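Local coordinates for protein D-galactonate dehydratase family member Dd703_0947 (Dickeya dadantii, PDB 4IHC) that dehydrates D-mannonate and D-gluconate with low activity, using one magnesium ion per subunit, although neither acid sugar is likely to be its physiological substrate, at residues A[244-249]-A[296-301]. Numbering follows the deposited sequence.
Sequences IHDVHE and MGELFV. With MG (magnesium ion), chain I.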
ATOM      1  N   ILE A 244     -10.668  11.004  31.127  1.00 14.77           N
ATOM      2  CA  ILE A 244     -11.247  10.614  29.860  1.00 16.31           C
ATOM      3  C   ILE A 244     -12.029  11.821  29.309  1.00 15.76           C
ATOM      4  O   ILE A 244     -12.731  12.468  30.060  1.00 15.88           O
ATOM      5  CB  ILE A 244     -12.188   9.454  30.102  1.00 11.72           C
ATOM      6  CG1 ILE A 244     -11.368   8.160  30.194  1.00 18.42           C
ATOM      7  CG2 ILE A 244     -13.285   9.388  29.036  1.00  9.48           C
ATOM      8  CD1 ILE A 244     -12.150   6.999  30.752  1.00 18.46           C
ATOM      9  N   HIS A 245     -11.907  12.129  28.015  1.00 10.50           N
ATOM     10  CA  HIS A 245     -12.744  13.174  27.426  1.00 11.94           C
ATOM     11  C   HIS A 245     -13.473  12.614  26.216  1.00 13.22           C
ATOM     12  O   HIS A 245     -12.873  11.919  25.410  1.00 13.30           O
ATOM     13  CB  HIS A 245     -11.900  14.388  27.006  1.00 10.43           C
ATOM     14  CG  HIS A 245     -12.712  15.515  26.456  1.00 13.09           C
ATOM     15  ND1 HIS A 245     -13.569  16.266  27.241  1.00  8.68           N
ATOM     16  CD2 HIS A 245     -12.810  16.019  25.196  1.00 12.36           C
ATOM     17  CE1 HIS A 245     -14.176  17.169  26.483  1.00 11.34           C
ATOM     18  NE2 HIS A 245     -13.720  17.057  25.245  1.00 15.16           N
ATOM     19  N   ASP A 246     -14.759  12.937  26.101  1.00 10.72           N
ATOM     20  CA  ASP A 246     -15.619  12.492  25.005  1.00 10.81           C
ATOM     21  C   ASP A 246     -15.908  13.601  24.000  1.00 10.96           C
ATOM     22  O   ASP A 246     -16.650  14.536  24.299  1.00 16.27           O
ATOM     23  CB  ASP A 246     -16.954  12.020  25.595  1.00 10.51           C
ATOM     24  CG  ASP A 246     -17.707  11.053  24.680  1.00 16.90           C
ATOM     25  OD1 ASP A 246     -17.488  11.074  23.446  1.00 12.31           O
ATOM     26  OD2 ASP A 246     -18.564  10.291  25.197  1.00 10.18           O
ATOM     27  N   VAL A 247     -15.325  13.503  22.803  1.00 10.97           N
ATOM     28  CA  VAL A 247     -15.574  14.462  21.744  1.00  9.04           C
ATOM     29  C   VAL A 247     -16.970  14.244  21.133  1.00 14.78           C
ATOM     30  O   VAL A 247     -17.598  15.179  20.618  1.00 14.09           O
ATOM     31  CB  VAL A 247     -14.517  14.363  20.636  1.00  9.92           C
ATOM     32  CG1 VAL A 247     -14.796  15.351  19.513  1.00  8.65           C
ATOM     33  CG2 VAL A 247     -13.109  14.565  21.189  1.00  7.72           C
ATOM     34  N   HIS A 248     -17.437  13.002  21.145  1.00 17.54           N
ATOM     35  CA  HIS A 248     -18.834  12.733  20.832  1.00 16.62           C
ATOM     36  C   HIS A 248     -19.190  13.165  19.418  1.00 14.17           C
ATOM     37  O   HIS A 248     -20.280  13.695  19.203  1.00 15.69           O
ATOM     38  CB  HIS A 248     -19.704  13.510  21.816  1.00 16.82           C
ATOM     39  CG  HIS A 248     -21.026  12.876  22.100  1.00 21.55           C
ATOM     40  ND1 HIS A 248     -22.035  12.803  21.166  1.00 25.71           N
ATOM     41  CD2 HIS A 248     -21.525  12.336  23.235  1.00 40.41           C
ATOM     42  CE1 HIS A 248     -23.091  12.221  21.704  1.00 27.95           C
ATOM     43  NE2 HIS A 248     -22.807  11.924  22.958  1.00 51.02           N
ATOM     44  N   GLU A 249     -18.259  12.971  18.476  1.00 12.68           N
ATOM     45  CA  GLU A 249     -18.413  13.353  17.057  1.00 21.60           C
ATOM     46  C   GLU A 249     -18.839  14.830  16.791  1.00 22.44           C
ATOM     47  O   GLU A 249     -19.471  15.120  15.780  1.00 14.29           O
ATOM     48  CB  GLU A 249     -19.349  12.374  16.320  1.00 13.81           C
ATOM     49  CG  GLU A 249     -20.823  12.590  16.660  1.00 29.34           C
ATOM     50  CD  GLU A 249     -21.750  11.509  16.113  1.00 52.96           C
ATOM     51  OE1 GLU A 249     -22.920  11.429  16.561  1.00 40.34           O
ATOM     52  OE2 GLU A 249     -21.325  10.735  15.233  1.00 29.49           O
ATOM     53  N   MET A 296     -13.378   4.314  20.324  1.00 16.73           N
ATOM     54  CA  MET A 296     -14.453   4.485  19.377  1.00 11.43           C
ATOM     55  C   MET A 296     -15.432   3.359  19.619  1.00 10.66           C
ATOM     56  O   MET A 296     -15.061   2.282  20.097  1.00  7.25           O
ATOM     57  CB  MET A 296     -13.930   4.356  17.935  1.00 13.90           C
ATOM     58  CG  MET A 296     -13.119   5.544  17.425  1.00 12.79           C
ATOM     59  SD  MET A 296     -14.174   6.884  16.795  1.00 23.20           S
ATOM     60  CE  MET A 296     -15.233   6.012  15.628  1.00 12.51           C
ATOM     61  N   GLY A 297     -16.688   3.595  19.279  1.00 10.44           N
ATOM     62  CA  GLY A 297     -17.552   2.470  19.039  1.00 11.61           C
ATOM     63  C   GLY A 297     -18.908   2.408  19.698  1.00 12.84           C
ATOM     64  O   GLY A 297     -19.678   1.486  19.395  1.00  7.43           O
ATOM     65  N   GLU A 298     -19.236   3.345  20.584  1.00  7.96           N
ATOM     66  CA  GLU A 298     -20.561   3.242  21.186  1.00 13.99           C
ATOM     67  C   GLU A 298     -21.664   3.253  20.105  1.00 10.80           C
ATOM     68  O   GLU A 298     -22.663   2.549  20.257  1.00 14.10           O
ATOM     69  CB  GLU A 298     -20.800   4.299  22.267  1.00  9.79           C
ATOM     70  CG  GLU A 298     -21.061   5.661  21.697  1.00 12.74           C
ATOM     71  CD  GLU A 298     -21.139   6.717  22.785  1.00 19.27           C
ATOM     72  OE1 GLU A 298     -20.326   6.662  23.742  1.00 10.00           O
ATOM     73  OE2 GLU A 298     -22.014   7.596  22.675  1.00 26.07           O
ATOM     74  N   LEU A 299     -21.463   4.004  19.009  1.00  8.71           N
ATOM     75  CA  LEU A 299     -22.441   4.028  17.924  1.00 10.71           C
ATOM     76  C   LEU A 299     -22.403   2.830  16.964  1.00 10.85           C
ATOM     77  O   LEU A 299     -23.279   2.708  16.125  1.00 13.71           O
ATOM     78  CB  LEU A 299     -22.345   5.307  17.091  1.00  8.18           C
ATOM     79  CG  LEU A 299     -22.968   6.563  17.721  1.00 12.58           C
ATOM     80  CD1 LEU A 299     -22.543   7.805  16.957  1.00 10.05           C
ATOM     81  CD2 LEU A 299     -24.489   6.461  17.753  1.00  7.16           C
ATOM     82  N   PHE A 300     -21.389   1.976  17.070  1.00  8.14           N
ATOM     83  CA  PHE A 300     -21.205   0.890  16.068  1.00 13.80           C
ATOM     84  C   PHE A 300     -22.307  -0.180  16.110  1.00  9.69           C
ATOM     85  O   PHE A 300     -22.788  -0.543  17.186  1.00 13.29           O
ATOM     86  CB  PHE A 300     -19.814   0.220  16.180  1.00 13.54           C
ATOM     87  CG  PHE A 300     -18.647   1.144  15.893  1.00 13.07           C
ATOM     88  CD1 PHE A 300     -18.842   2.404  15.323  1.00 18.63           C
ATOM     89  CD2 PHE A 300     -17.337   0.734  16.175  1.00 17.54           C
ATOM     90  CE1 PHE A 300     -17.755   3.247  15.050  1.00 14.36           C
ATOM     91  CE2 PHE A 300     -16.251   1.558  15.895  1.00 11.26           C
ATOM     92  CZ  PHE A 300     -16.463   2.824  15.349  1.00 12.86           C
ATOM     93  N   VAL A 301     -22.699  -0.662  14.927  1.00 13.28           N
ATOM     94  CA  VAL A 301     -23.773  -1.636  14.759  1.00  8.30           C
ATOM     95  C   VAL A 301     -23.410  -2.673  13.680  1.00 14.45           C
ATOM     96  O   VAL A 301     -24.187  -3.583  13.387  1.00 27.78           O
ATOM     97  CB  VAL A 301     -25.117  -0.962  14.374  1.00 11.15           C
ATOM     98  CG1 VAL A 301     -25.636  -0.082  15.513  1.00 14.29           C
ATOM     99  CG2 VAL A 301     -24.983  -0.087  13.140  1.00 11.84           C
TER
HETATM  100 MG    MG I 501     -19.509   8.663  24.458  1.00 11.28          MG
HETATM  101  O   HOH W   1     -19.266   9.158  22.521  1.00 14.91           O
HETATM  102  O   HOH W   2     -21.183   9.458  24.509  1.00 16.20           O
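Asp246, at the end of strand 242-246, and Glu298, in the type I turn from Gly297 to Phe300 that follows strand 294-296, meet through a magnesium ion, their backbones so far apart that the closest CA atoms, those of His248 and Met296, lie 9.5 Å from each other. Each carboxylate gives the metal one oxygen: Asp246 OD2 at 2.0 Å and Glu298 OE1 at 2.3 Å. The other oxygens engage metal-bound waters, one water donating to Asp246 OD1 at 2.8 Å and another to Glu298 OE2 at 2.7 Å, an arrangement that should hold both carboxylates in their rotation. The extended chain of Glu298 beyond CG (chi2 -174°) helps it reach the metal. Asp246 OD2 also accepts a hydrogen bond from Arg175, which probably helps offset the gathered negative charge. This is the metal site of the enolase superfamily, with acidic ligands at or just beyond the C-terminal ends of successive barrel strands; Glu272, at the end of the intervening strand 270-272, supplies the third carboxylate. Glu298 OE2 stands oblique to the ring of His248, probably a proton donor/acceptor in catalysis, and 4.4 Å from His248 NE2. Farther along, Glu249 and Leu299 cross at about a right angle, Leu299 CD1 lying against the carboxylate, 3.6 Å from Glu249 OE2. That same oxygen forms a salt bridge with Arg105 of a neighbouring subunit, whose Tyr103 packs on both side chains.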